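PDB 5JWC: NADH dehydrogenase, putative from Plasmodium falciparum, which probably oxidises NADH with its bound FAD and passes the electrons to ubiquinone, as a membrane-associated type II NADH dehydrogenase. Local coordinates for residues T486-K489 and V490-Q494; L497-K500 and S501-H504; F503-F506 and I507-K511. One frame throughout, in Å; residues are numbered along the deposited sequence.

In the fold
All three contacts are local i to i+3 or i+4 packings on two consecutive helices of the C-terminal domain, 484-495 carrying interaction 1 and 499-515 carrying interactions 2 and 3. The centres of interactions 1 and 2 lie about 13 Å apart, as do those of 1 and 3; 2 and 3 are about 10 Å apart and share F503 and H504. The two helices touch at several points, among them W488 CZ3 to F509 CZ at 3.5 Å. Around them sit the cofactor and the bound molecules: Y492 is about 4 Å from FAD by its side chain, W488 and K489 line an RYL-552 site, and interactions 2 and 3 both touch the same detergent fragment and the second subunit.

Interaction 1 of 3, residues T486-K489 and V490-Q494; sequences TFWK and VVYIQ. With TRT (fragment of triton X-100), chain J; 4W0 (5-fluoro-3-methyl-2-{4-[4-(trifluoromethoxy)benzyl]phenyl}quinolin-4(1H)-one), chain M.
W488 and Y492, one turn apart on helix 484-495, set their rings obliquely against each other, with the five-membered ring of W488 and the phenol ring at 54° and their centroids 4.8 Å apart. The meeting is lopsided: Y492 offers its CD2-CE2 side, and CD2 hangs over the middle of the indole, 3.5 Å from W488 CE2, while the indole reaches the phenol at its rim, near the ring plane. With CG anti to the backbone N and beside the carbonyl carbon (chi1 -176°), the indole reaches forward to Y492. Its opposite face is taken by the inhibitor RYL-552, whose quinolone carbon C6 lies 3.4 Å from W488 CZ3. The indole is thus held between an aromatic side chain and an aromatic ligand. K489 stretches out fully extended along the same inhibitor, and its CE passes 3.4 Å from the fluorine F1.

On another side of the helix F487 and V491 form a smaller pair. The valine methyl CG2 sits over one face of the phenyl ring, 3.9 Å from its centroid and 19° off the normal, a CH-pi contact displaced toward CZ. A Triton fragment runs past this side, its C3 3.5 Å from V490 CG1, and continues along V491 to the phenol of Y492. Beneath the side chains the backbone makes regular i to i+4 bonds, among them Y492 N to W488 O at 2.9 Å.

F487, W488 and V491 all rest on L461 of strand 460-465, and F487 also packs on A471 and L473 of strand 468-473. Toward helix 499-515, W488 leans on F509, with which K489 makes a cation-pi contact, and Y492 and I493 lean on F505, so this helix is wedged between the strands and its successor in the chain.

Interaction 2 of 3, residues L497-K500 and S501-H504; sequences LSWK and SRFH. With TRT (fragment of triton X-100), chain H; TRT (fragment of triton X-100), chain T.
R502 points the edge of its guanidinium at the face of W499, three residues back at the start of helix 499-515, in a cation-pi contact: CZ stands 4.5 Å from the centroid of the six-membered ring and only 6° off its normal. The two planes are nearly perpendicular, at 87°, and NH1 comes foremost, 3.4 Å from W499 CZ2. The arginine gets there with its chain extended from CG to NE.

Two detergent fragments crowd the same pair. One runs its ether chain past the arginine: R502 NH2 donates to O18 at 2.8 Å and to O21 at 3.0 Å, while O15 and the aryl carbon C11 of that fragment lie over one face of the guanidinium. The other brings its aryl carbon C12 to 3.4 Å from W499 CE3. Weak bonds also run from R502 NE to I493 O and from NH2 to L496 O.

Hydrogen bonds of another kind open the helix. S498 is the N-cap, and its OG accepts from S501 N at 3.2 Å; a chi1 of 70°, with OG between the backbone N and the carbonyl carbon, turns the hydroxyl to that amide. K500 doubles back through bends at chi2 and chi3 until NZ donates to S501 OG at 3.1 Å, and the same NZ is bonded to the carbonyl oxygens of N80 and T83. Both serine hydroxyls also bond to the carboxylate of E84.

K500 CD also packs 3.6 Å from H504 CD2; H504 NE2 itself bonds to K511 of the second subunit.

The helix start is therefore polar toward E84, while R502, bonded to ether oxygens and facing an indole, makes a mixed polar and aromatic site for detergent, which may reflect membrane association.

Interaction 3 of 3, residues F503-F506 and I507-K511; sequences FHFF and IDFIK. With TRT (fragment of triton X-100), chain T.
F503-F506 and I507-K511 run on as one helix, and the amides of I507, D508 and I510 each bond to the carbonyl four residues back, I510 N to F506 O at 3.1 Å. At F509 the pattern slackens, its amide making only weak bonds to the carbonyls of F505 and F506.

Three i to i+4 pairs follow. F509 turns its edge to the face of F505 in a T-shaped stack, planes at 87° and centroids 5.2 Å apart; F509 CE2 touches at 3.6 Å from F505 CZ. I507 sets CG1 over a face of F503, 4.0 Å from the centroid, a CH-pi contact. I510 repeats this more loosely on F506, its CG1 4.3 Å from that centroid and 26° off the normal. Over the opposite face of F506 lies C4 from the tert-butyl end of a Triton fragment, 3.5 Å from F506 CE2.

This side of the helix is thus largely apolar and mostly buried, shared among detergent, helix 484-495 and the second subunit, where F503 meets I507 and Y515. Polar bonds flank it: K511 NZ bonds to H504 NE2 of that subunit, and D508 OD2 accepts from S78 N.

Interaction 1 of 3, residues T486-K489 and V490-Q494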
loop_
_atom_site.group_PDB
_atom_site.type_symbol
_atom_site.label_atom_id
_atom_site.label_comp_id
_atom_site.label_asym_id
_atom_site.label_seq_id
_atom_site.Cartn_x
_atom_site.Cartn_y
_atom_site.Cartn_z
ATOM N N THR A 486 -20.273 -18.115 -3.653
ATOM C CA THR A 486 -19.492 -19.234 -3.114
ATOM C C THR A 486 -18.739 -19.924 -4.236
ATOM O O THR A 486 -17.577 -20.331 -4.088
ATOM C CB THR A 486 -20.383 -20.275 -2.378
ATOM O OG1 THR A 486 -21.158 -19.618 -1.369
ATOM C CG2 THR A 486 -19.521 -21.335 -1.716
ATOM N N PHE A 487 -19.417 -20.061 -5.365
ATOM C CA PHE A 487 -18.827 -20.648 -6.556
ATOM C C PHE A 487 -17.615 -19.856 -7.027
ATOM O O PHE A 487 -16.567 -20.420 -7.364
ATOM C CB PHE A 487 -19.861 -20.712 -7.673
ATOM C CG PHE A 487 -19.317 -21.255 -8.947
ATOM C CD1 PHE A 487 -19.057 -22.604 -9.067
ATOM C CD2 PHE A 487 -19.055 -20.421 -10.020
ATOM C CE1 PHE A 487 -18.551 -23.125 -10.230
ATOM C CE2 PHE A 487 -18.560 -20.939 -11.198
ATOM C CZ PHE A 487 -18.303 -22.293 -11.300
ATOM N N TRP A 488 -17.772 -18.541 -7.049
ATOM C CA TRP A 488 -16.698 -17.642 -7.452
ATOM C C TRP A 488 -15.451 -17.880 -6.568
ATOM O O TRP A 488 -14.345 -18.032 -7.073
ATOM C CB TRP A 488 -17.202 -16.209 -7.359
ATOM C CG TRP A 488 -16.299 -15.125 -7.818
ATOM C CD1 TRP A 488 -16.321 -14.502 -9.029
ATOM C CD2 TRP A 488 -15.277 -14.478 -7.045
ATOM N NE1 TRP A 488 -15.365 -13.514 -9.068
ATOM C CE2 TRP A 488 -14.711 -13.473 -7.865
ATOM C CE3 TRP A 488 -14.779 -14.646 -5.751
ATOM C CZ2 TRP A 488 -13.670 -12.643 -7.429
ATOM C CZ3 TRP A 488 -13.748 -13.812 -5.311
ATOM C CH2 TRP A 488 -13.206 -12.826 -6.152
ATOM N N LYS A 489 -15.643 -17.957 -5.254
ATOM C CA LYS A 489 -14.519 -18.166 -4.322
ATOM C C LYS A 489 -13.830 -19.522 -4.522
ATOM O O LYS A 489 -12.598 -19.620 -4.534
ATOM C CB LYS A 489 -15.018 -18.040 -2.887
ATOM C CG LYS A 489 -15.615 -16.669 -2.608
ATOM C CD LYS A 489 -15.941 -16.467 -1.148
ATOM C CE LYS A 489 -16.549 -15.078 -0.972
ATOM N NZ LYS A 489 -16.999 -14.837 0.410
ATOM N N VAL A 490 -14.632 -20.567 -4.684
ATOM C CA VAL A 490 -14.105 -21.902 -4.943
ATOM C C VAL A 490 -13.270 -21.910 -6.214
ATOM O O VAL A 490 -12.197 -22.531 -6.261
ATOM C CB VAL A 490 -15.235 -22.954 -5.062
ATOM C CG1 VAL A 490 -14.695 -24.256 -5.623
ATOM C CG2 VAL A 490 -15.867 -23.193 -3.702
ATOM N N VAL A 491 -13.750 -21.222 -7.250
ATOM C CA VAL A 491 -12.990 -21.194 -8.489
ATOM C C VAL A 491 -11.704 -20.419 -8.271
ATOM O O VAL A 491 -10.622 -20.932 -8.497
ATOM C CB VAL A 491 -13.775 -20.564 -9.653
ATOM C CG1 VAL A 491 -12.834 -20.298 -10.823
ATOM C CG2 VAL A 491 -14.923 -21.474 -10.066
ATOM N N TYR A 492 -11.816 -19.179 -7.818
ATOM C CA TYR A 492 -10.612 -18.357 -7.737
ATOM C C TYR A 492 -9.564 -18.856 -6.753
ATOM O O TYR A 492 -8.372 -18.698 -7.023
ATOM C CB TYR A 492 -10.974 -16.898 -7.434
ATOM C CG TYR A 492 -11.180 -16.185 -8.740
ATOM C CD1 TYR A 492 -10.124 -16.034 -9.616
ATOM C CD2 TYR A 492 -12.428 -15.736 -9.133
ATOM C CE1 TYR A 492 -10.287 -15.417 -10.838
ATOM C CE2 TYR A 492 -12.608 -15.107 -10.363
ATOM C CZ TYR A 492 -11.532 -14.957 -11.211
ATOM O OH TYR A 492 -11.691 -14.342 -12.439
ATOM N N ILE A 493 -9.954 -19.469 -5.637
ATOM C CA ILE A 493 -8.893 -19.900 -4.711
ATOM C C ILE A 493 -8.019 -20.999 -5.354
ATOM O O ILE A 493 -6.820 -21.111 -5.051
ATOM C CB ILE A 493 -9.451 -20.339 -3.323
ATOM C CG1 ILE A 493 -8.294 -20.362 -2.307
ATOM C CG2 ILE A 493 -10.169 -21.673 -3.385
ATOM C CD1 ILE A 493 -8.714 -20.401 -0.868
ATOM N N GLN A 494 -8.589 -21.751 -6.295
ATOM C CA GLN A 494 -7.804 -22.767 -6.999
ATOM C C GLN A 494 -6.970 -22.186 -8.146
ATOM O O GLN A 494 -6.005 -22.811 -8.581
ATOM C CB GLN A 494 -8.704 -23.867 -7.539
ATOM C CG GLN A 494 -9.470 -24.604 -6.463
ATOM C CD GLN A 494 -10.484 -25.551 -7.070
ATOM O OE1 GLN A 494 -11.679 -25.259 -7.104
ATOM N NE2 GLN A 494 -10.011 -26.686 -7.560
HETATM C C25 TRT J . -5.961 -20.414 -15.341
HETATM O O24 TRT J . -6.032 -19.106 -14.859
HETATM C C23 TRT J . -6.467 -18.220 -15.889
HETATM C C22 TRT J . -7.353 -17.176 -15.292
HETATM O O21 TRT J . -8.732 -17.642 -15.310
HETATM C C20 TRT J . -9.576 -16.771 -14.577
HETATM C C19 TRT J . -11.036 -17.032 -14.926
HETATM O O18 TRT J . -11.512 -18.334 -14.505
HETATM C C17 TRT J . -12.734 -18.678 -15.144
HETATM C C16 TRT J . -13.183 -20.092 -14.670
HETATM O O15 TRT J . -12.488 -21.153 -15.391
HETATM C C12 TRT J . -12.308 -22.219 -14.450
HETATM C C13 TRT J . -13.459 -22.713 -13.779
HETATM C C14 TRT J . -13.323 -23.726 -12.819
HETATM C C11 TRT J . -11.040 -22.716 -14.153
HETATM C C10 TRT J . -10.900 -23.740 -13.189
HETATM C C9 TRT J . -12.043 -24.247 -12.525
HETATM C C6 TRT J . -11.888 -25.352 -11.472
HETATM C C8 TRT J . -11.895 -26.753 -12.135
HETATM C C7 TRT J . -10.518 -25.152 -10.820
HETATM C C5 TRT J . -12.944 -25.077 -10.317
HETATM C C1 TRT J . -14.198 -26.000 -9.976
HETATM C C2 TRT J . -15.111 -26.307 -11.180
HETATM C C4 TRT J . -13.758 -27.265 -9.224
HETATM C C3 TRT J . -15.066 -25.224 -8.998
HETATM C C1 4W0 M . -16.254 -10.355 -5.452
HETATM C C2 4W0 M . -16.970 -9.380 -4.739
HETATM C C3 4W0 M . -17.852 -9.760 -3.713
HETATM C C4 4W0 M . -18.037 -11.116 -3.387
HETATM C C5 4W0 M . -17.321 -12.090 -4.096
HETATM C C6 4W0 M . -16.436 -11.721 -5.118
HETATM O O1 4W0 M . -27.470 -2.820 -0.631
HETATM C C7 4W0 M . -18.983 -11.509 -2.284
HETATM C C8 4W0 M . -19.726 -10.487 -1.566
HETATM C C9 4W0 M . -19.522 -9.065 -1.921
HETATM C C10 4W0 M . -20.251 -7.905 -1.280
HETATM C C11 4W0 M . -21.639 -7.802 -1.387
HETATM C C12 4W0 M . -22.323 -6.720 -0.845
HETATM C C13 4W0 M . -21.580 -5.738 -0.226
HETATM C C14 4W0 M . -20.217 -5.815 -0.145
HETATM C C15 4W0 M . -19.538 -6.887 -0.680
HETATM O O2 4W0 M . -19.138 -12.676 -1.992
HETATM N N 4W0 M . -18.609 -8.715 -2.977
HETATM C C16 4W0 M . -22.157 -4.510 0.412
HETATM C C17 4W0 M . -23.562 -4.082 0.088
HETATM C C18 4W0 M . -23.965 -3.874 -1.224
HETATM C C19 4W0 M . -25.273 -3.460 -1.467
HETATM C C20 4W0 M . -26.142 -3.231 -0.395
HETATM C C21 4W0 M . -25.726 -3.429 0.917
HETATM C C22 4W0 M . -24.430 -3.847 1.154
HETATM C C23 4W0 M . -20.670 -10.904 -0.463
HETATM F F1 4W0 M . -17.486 -13.377 -3.787
HETATM C C24 4W0 M . -28.398 -3.850 -0.872
HETATM F F2 4W0 M . -28.065 -4.453 -2.015
HETATM F F3 4W0 M . -29.628 -3.323 -0.995
HETATM F F4 4W0 M . -28.358 -4.718 0.150
#

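Interaction 2 of 3, residues L497-K500 and S501-H504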
loop_
_atom_site.group_PDB
_atom_site.type_symbol
_atom_site.label_atom_id
_atom_site.label_comp_id
_atom_site.label_asym_id
_atom_site.label_seq_id
_atom_site.Cartn_x
_atom_site.Cartn_y
_atom_site.Cartn_z
ATOM N N LEU A 497 -1.833 -18.734 -7.543
ATOM C CA LEU A 497 -0.618 -19.502 -7.870
ATOM C C LEU A 497 0.299 -19.815 -6.684
ATOM O O LEU A 497 1.401 -20.342 -6.877
ATOM C CB LEU A 497 0.173 -18.758 -8.941
ATOM C CG LEU A 497 -0.655 -18.626 -10.229
ATOM C CD1 LEU A 497 0.074 -17.767 -11.219
ATOM C CD2 LEU A 497 -0.916 -20.016 -10.829
ATOM N N SER A 498 -0.136 -19.494 -5.465
ATOM C CA SER A 498 0.639 -19.851 -4.278
ATOM C C SER A 498 -0.269 -19.979 -3.066
ATOM O O SER A 498 -1.358 -19.402 -3.038
ATOM C CB SER A 498 1.727 -18.815 -3.993
ATOM O OG SER A 498 1.147 -17.608 -3.545
ATOM N N TRP A 499 0.190 -20.723 -2.065
ATOM C CA TRP A 499 -0.529 -20.824 -0.799
ATOM C C TRP A 499 -0.572 -19.492 -0.054
ATOM O O TRP A 499 -1.549 -19.206 0.624
ATOM C CB TRP A 499 0.101 -21.912 0.078
ATOM C CG TRP A 499 -0.137 -23.277 -0.484
ATOM C CD1 TRP A 499 0.782 -24.098 -1.086
ATOM C CD2 TRP A 499 -1.394 -23.959 -0.557
ATOM N NE1 TRP A 499 0.171 -25.257 -1.501
ATOM C CE2 TRP A 499 -1.164 -25.198 -1.182
ATOM C CE3 TRP A 499 -2.689 -23.650 -0.127
ATOM C CZ2 TRP A 499 -2.179 -26.124 -1.402
ATOM C CZ3 TRP A 499 -3.698 -24.571 -0.344
ATOM C CH2 TRP A 499 -3.438 -25.791 -0.980
ATOM N N LYS A 500 0.481 -18.687 -0.172
ATOM C CA LYS A 500 0.489 -17.340 0.397
ATOM C C LYS A 500 -0.729 -16.534 -0.102
ATOM O O LYS A 500 -1.464 -15.940 0.681
ATOM C CB LYS A 500 1.802 -16.610 0.032
ATOM C CG LYS A 500 1.936 -15.182 0.593
ATOM C CD LYS A 500 1.352 -14.122 -0.357
ATOM C CE LYS A 500 2.064 -14.121 -1.719
ATOM N NZ LYS A 500 1.383 -13.206 -2.700
ATOM N N SER A 501 -0.928 -16.512 -1.412
ATOM C CA SER A 501 -2.035 -15.747 -1.978
ATOM C C SER A 501 -3.385 -16.312 -1.535
ATOM O O SER A 501 -4.329 -15.561 -1.313
ATOM C CB SER A 501 -1.939 -15.727 -3.494
ATOM O OG SER A 501 -0.796 -14.984 -3.881
ATOM N N ARG A 502 -3.470 -17.629 -1.420
ATOM C CA ARG A 502 -4.705 -18.276 -0.989
ATOM C C ARG A 502 -5.006 -17.932 0.462
ATOM O O ARG A 502 -6.166 -17.723 0.840
ATOM C CB ARG A 502 -4.606 -19.798 -1.159
ATOM C CG ARG A 502 -4.587 -20.226 -2.611
ATOM C CD ARG A 502 -4.385 -21.731 -2.782
ATOM N NE ARG A 502 -4.257 -22.057 -4.202
ATOM C CZ ARG A 502 -3.688 -23.158 -4.687
ATOM N NH1 ARG A 502 -3.197 -24.081 -3.872
ATOM N NH2 ARG A 502 -3.632 -23.342 -6.001
ATOM N N PHE A 503 -3.949 -17.902 1.270
ATOM C CA PHE A 503 -4.045 -17.475 2.661
ATOM C C PHE A 503 -4.669 -16.071 2.717
ATOM O O PHE A 503 -5.685 -15.844 3.371
ATOM C CB PHE A 503 -2.645 -17.483 3.307
ATOM C CG PHE A 503 -2.614 -16.927 4.707
ATOM C CD1 PHE A 503 -2.946 -17.721 5.783
ATOM C CD2 PHE A 503 -2.267 -15.599 4.936
ATOM C CE1 PHE A 503 -2.920 -17.209 7.082
ATOM C CE2 PHE A 503 -2.237 -15.084 6.228
ATOM C CZ PHE A 503 -2.571 -15.896 7.298
ATOM N N HIS A 504 -4.098 -15.142 1.963
ATOM C CA HIS A 504 -4.614 -13.772 1.941
ATOM C C HIS A 504 -6.038 -13.668 1.373
ATOM O O HIS A 504 -6.863 -12.889 1.866
ATOM C CB HIS A 504 -3.671 -12.876 1.149
ATOM C CG HIS A 504 -2.442 -12.498 1.909
ATOM N ND1 HIS A 504 -2.439 -11.481 2.839
ATOM C CD2 HIS A 504 -1.177 -12.982 1.870
ATOM C CE1 HIS A 504 -1.219 -11.360 3.346
ATOM N NE2 HIS A 504 -0.439 -12.253 2.773
HETATM C C25 TRT H . 2.487 -24.962 -4.425
HETATM O O24 TRT H . 1.227 -25.069 -5.050
HETATM C C23 TRT H . 0.556 -23.829 -5.291
HETATM C C22 TRT H . -0.004 -23.854 -6.693
HETATM O O21 TRT H . -1.155 -24.772 -6.780
HETATM C C20 TRT H . -1.641 -24.922 -8.103
HETATM C C19 TRT H . -2.642 -26.083 -8.193
HETATM O O18 TRT H . -3.722 -25.868 -7.249
HETATM C C17 TRT H . -4.919 -26.584 -7.540
HETATM C C16 TRT H . -5.632 -26.956 -6.195
HETATM O O15 TRT H . -5.623 -25.760 -5.359
HETATM C C12 TRT H . -6.366 -25.828 -4.127
HETATM C C13 TRT H . -6.796 -27.075 -3.617
HETATM C C14 TRT H . -7.516 -27.121 -2.425
HETATM C C11 TRT H . -6.662 -24.651 -3.434
HETATM C C10 TRT H . -7.382 -24.697 -2.229
HETATM C C9 TRT H . -7.802 -25.942 -1.726
HETATM C C6 TRT H . -8.608 -25.998 -0.431
HETATM C C8 TRT H . -7.822 -26.815 0.608
HETATM C C7 TRT H . -8.785 -24.576 0.106
HETATM C C5 TRT H . -9.998 -26.729 -0.645
HETATM C C1 TRT H . -11.115 -26.235 -1.671
HETATM C C2 TRT H . -12.133 -25.357 -0.933
HETATM C C4 TRT H . -10.641 -25.471 -2.913
HETATM C C3 TRT H . -11.823 -27.482 -2.181
HETATM O O21 TRT T . 3.924 -23.034 1.724
HETATM C C20 TRT T . 4.513 -22.858 2.999
HETATM C C19 TRT T . 3.581 -23.373 4.104
HETATM O O18 TRT T . 2.345 -22.598 4.151
HETATM C C17 TRT T . 1.315 -23.113 3.318
HETATM C C16 TRT T . -0.064 -23.045 4.052
HETATM O O15 TRT T . -1.033 -23.572 3.097
HETATM C C12 TRT T . -2.390 -23.127 3.258
HETATM C C13 TRT T . -2.694 -21.739 3.280
HETATM C C14 TRT T . -4.019 -21.323 3.422
HETATM C C11 TRT T . -3.403 -24.082 3.368
HETATM C C10 TRT T . -4.735 -23.662 3.515
HETATM C C9 TRT T . -5.037 -22.286 3.511
HETATM C C6 TRT T . -6.482 -21.865 3.733
HETATM C C8 TRT T . -6.827 -20.523 3.064
HETATM C C7 TRT T . -7.470 -22.932 3.258
HETATM C C5 TRT T . -6.361 -21.963 5.303
HETATM C C1 TRT T . -6.691 -20.887 6.412
HETATM C C2 TRT T . -6.408 -19.408 6.120
HETATM C C4 TRT T . -8.161 -21.117 6.764
HETATM C C3 TRT T . -5.811 -21.242 7.606
#

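Interaction 3 of 3, residues F503-F506 and I507-K511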
loop_
_atom_site.group_PDB
_atom_site.type_symbol
_atom_site.label_atom_id
_atom_site.label_comp_id
_atom_site.label_asym_id
_atom_site.label_seq_id
_atom_site.Cartn_x
_atom_site.Cartn_y
_atom_site.Cartn_z
ATOM N N PHE A 503 -3.949 -17.902 1.270
ATOM C CA PHE A 503 -4.045 -17.475 2.661
ATOM C C PHE A 503 -4.669 -16.071 2.717
ATOM O O PHE A 503 -5.685 -15.844 3.371
ATOM C CB PHE A 503 -2.645 -17.483 3.307
ATOM C CG PHE A 503 -2.614 -16.927 4.707
ATOM C CD1 PHE A 503 -2.946 -17.721 5.783
ATOM C CD2 PHE A 503 -2.267 -15.599 4.936
ATOM C CE1 PHE A 503 -2.920 -17.209 7.082
ATOM C CE2 PHE A 503 -2.237 -15.084 6.228
ATOM C CZ PHE A 503 -2.571 -15.896 7.298
ATOM N N HIS A 504 -4.098 -15.142 1.963
ATOM C CA HIS A 504 -4.614 -13.772 1.941
ATOM C C HIS A 504 -6.038 -13.668 1.373
ATOM O O HIS A 504 -6.863 -12.889 1.866
ATOM C CB HIS A 504 -3.671 -12.876 1.149
ATOM C CG HIS A 504 -2.442 -12.498 1.909
ATOM N ND1 HIS A 504 -2.439 -11.481 2.839
ATOM C CD2 HIS A 504 -1.177 -12.982 1.870
ATOM C CE1 HIS A 504 -1.219 -11.360 3.346
ATOM N NE2 HIS A 504 -0.439 -12.253 2.773
ATOM N N PHE A 505 -6.313 -14.459 0.343
ATOM C CA PHE A 505 -7.656 -14.521 -0.248
ATOM C C PHE A 505 -8.706 -14.817 0.836
ATOM O O PHE A 505 -9.727 -14.136 0.952
ATOM C CB PHE A 505 -7.673 -15.598 -1.328
ATOM C CG PHE A 505 -8.912 -15.619 -2.187
ATOM C CD1 PHE A 505 -9.115 -14.667 -3.175
ATOM C CD2 PHE A 505 -9.827 -16.647 -2.066
ATOM C CE1 PHE A 505 -10.239 -14.730 -4.002
ATOM C CE2 PHE A 505 -10.952 -16.713 -2.889
ATOM C CZ PHE A 505 -11.153 -15.759 -3.854
ATOM N N PHE A 506 -8.434 -15.835 1.636
ATOM C CA PHE A 506 -9.347 -16.229 2.692
ATOM C C PHE A 506 -9.437 -15.144 3.781
ATOM O O PHE A 506 -10.536 -14.774 4.222
ATOM C CB PHE A 506 -8.905 -17.574 3.276
ATOM C CG PHE A 506 -9.768 -18.057 4.410
ATOM C CD1 PHE A 506 -10.951 -18.713 4.160
ATOM C CD2 PHE A 506 -9.399 -17.847 5.725
ATOM C CE1 PHE A 506 -11.751 -19.166 5.201
ATOM C CE2 PHE A 506 -10.199 -18.299 6.773
ATOM C CZ PHE A 506 -11.381 -18.953 6.503
ATOM N N ILE A 507 -8.282 -14.637 4.213
ATOM C CA ILE A 507 -8.237 -13.643 5.292
ATOM C C ILE A 507 -8.970 -12.363 4.891
ATOM O O ILE A 507 -9.722 -11.786 5.686
ATOM C CB ILE A 507 -6.784 -13.279 5.683
ATOM C CG1 ILE A 507 -6.069 -14.476 6.324
ATOM C CG2 ILE A 507 -6.744 -12.036 6.606
ATOM C CD1 ILE A 507 -6.830 -15.116 7.477
ATOM N N ASP A 508 -8.760 -11.926 3.652
ATOM C CA ASP A 508 -9.408 -10.716 3.173
ATOM C C ASP A 508 -10.931 -10.811 3.219
ATOM O O ASP A 508 -11.606 -9.830 3.531
ATOM C CB ASP A 508 -8.958 -10.390 1.744
ATOM C CG ASP A 508 -7.639 -9.626 1.713
ATOM O OD1 ASP A 508 -7.092 -9.323 2.806
ATOM O OD2 ASP A 508 -7.158 -9.313 0.599
ATOM N N PHE A 509 -11.486 -11.983 2.916
ATOM C CA PHE A 509 -12.940 -12.107 2.983
ATOM C C PHE A 509 -13.422 -12.112 4.432
ATOM O O PHE A 509 -14.439 -11.495 4.737
ATOM C CB PHE A 509 -13.415 -13.342 2.210
ATOM C CG PHE A 509 -13.522 -13.094 0.727
ATOM C CD1 PHE A 509 -14.395 -12.122 0.247
ATOM C CD2 PHE A 509 -12.748 -13.803 -0.182
ATOM C CE1 PHE A 509 -14.494 -11.858 -1.103
ATOM C CE2 PHE A 509 -12.850 -13.561 -1.519
ATOM C CZ PHE A 509 -13.726 -12.579 -1.990
ATOM N N ILE A 510 -12.692 -12.777 5.324
ATOM C CA ILE A 510 -12.974 -12.648 6.753
ATOM C C ILE A 510 -12.888 -11.184 7.197
ATOM O O ILE A 510 -13.780 -10.679 7.883
ATOM C CB ILE A 510 -12.012 -13.470 7.620
ATOM C CG1 ILE A 510 -12.103 -14.955 7.266
ATOM C CG2 ILE A 510 -12.327 -13.256 9.111
ATOM C CD1 ILE A 510 -13.471 -15.533 7.490
ATOM N N LYS A 511 -11.810 -10.510 6.799
ATOM C CA LYS A 511 -11.573 -9.132 7.202
ATOM C C LYS A 511 -12.715 -8.222 6.768
ATOM O O LYS A 511 -13.213 -7.404 7.541
ATOM C CB LYS A 511 -10.243 -8.632 6.621
ATOM C CG LYS A 511 -9.843 -7.206 7.055
ATOM C CD LYS A 511 -10.389 -6.111 6.115
ATOM C CE LYS A 511 -10.138 -4.702 6.693
ATOM N NZ LYS A 511 -8.674 -4.374 6.727
HETATM O O21 TRT T . 3.924 -23.034 1.724
HETATM C C20 TRT T . 4.513 -22.858 2.999
HETATM C C19 TRT T . 3.581 -23.373 4.104
HETATM O O18 TRT T . 2.345 -22.598 4.151
HETATM C C17 TRT T . 1.315 -23.113 3.318
HETATM C C16 TRT T . -0.064 -23.045 4.052
HETATM O O15 TRT T . -1.033 -23.572 3.097
HETATM C C12 TRT T . -2.390 -23.127 3.258
HETATM C C13 TRT T . -2.694 -21.739 3.280
HETATM C C14 TRT T . -4.019 -21.323 3.422
HETATM C C11 TRT T . -3.403 -24.082 3.368
HETATM C C10 TRT T . -4.735 -23.662 3.515
HETATM C C9 TRT T . -5.037 -22.286 3.511
HETATM C C6 TRT T . -6.482 -21.865 3.733
HETATM C C8 TRT T . -6.827 -20.523 3.064
HETATM C C7 TRT T . -7.470 -22.932 3.258
HETATM C C5 TRT T . -6.361 -21.963 5.303
HETATM C C1 TRT T . -6.691 -20.887 6.412
HETATM C C2 TRT T . -6.408 -19.408 6.120
HETATM C C4 TRT T . -8.161 -21.117 6.764
HETATM C C3 TRT T . -5.811 -21.242 7.606
#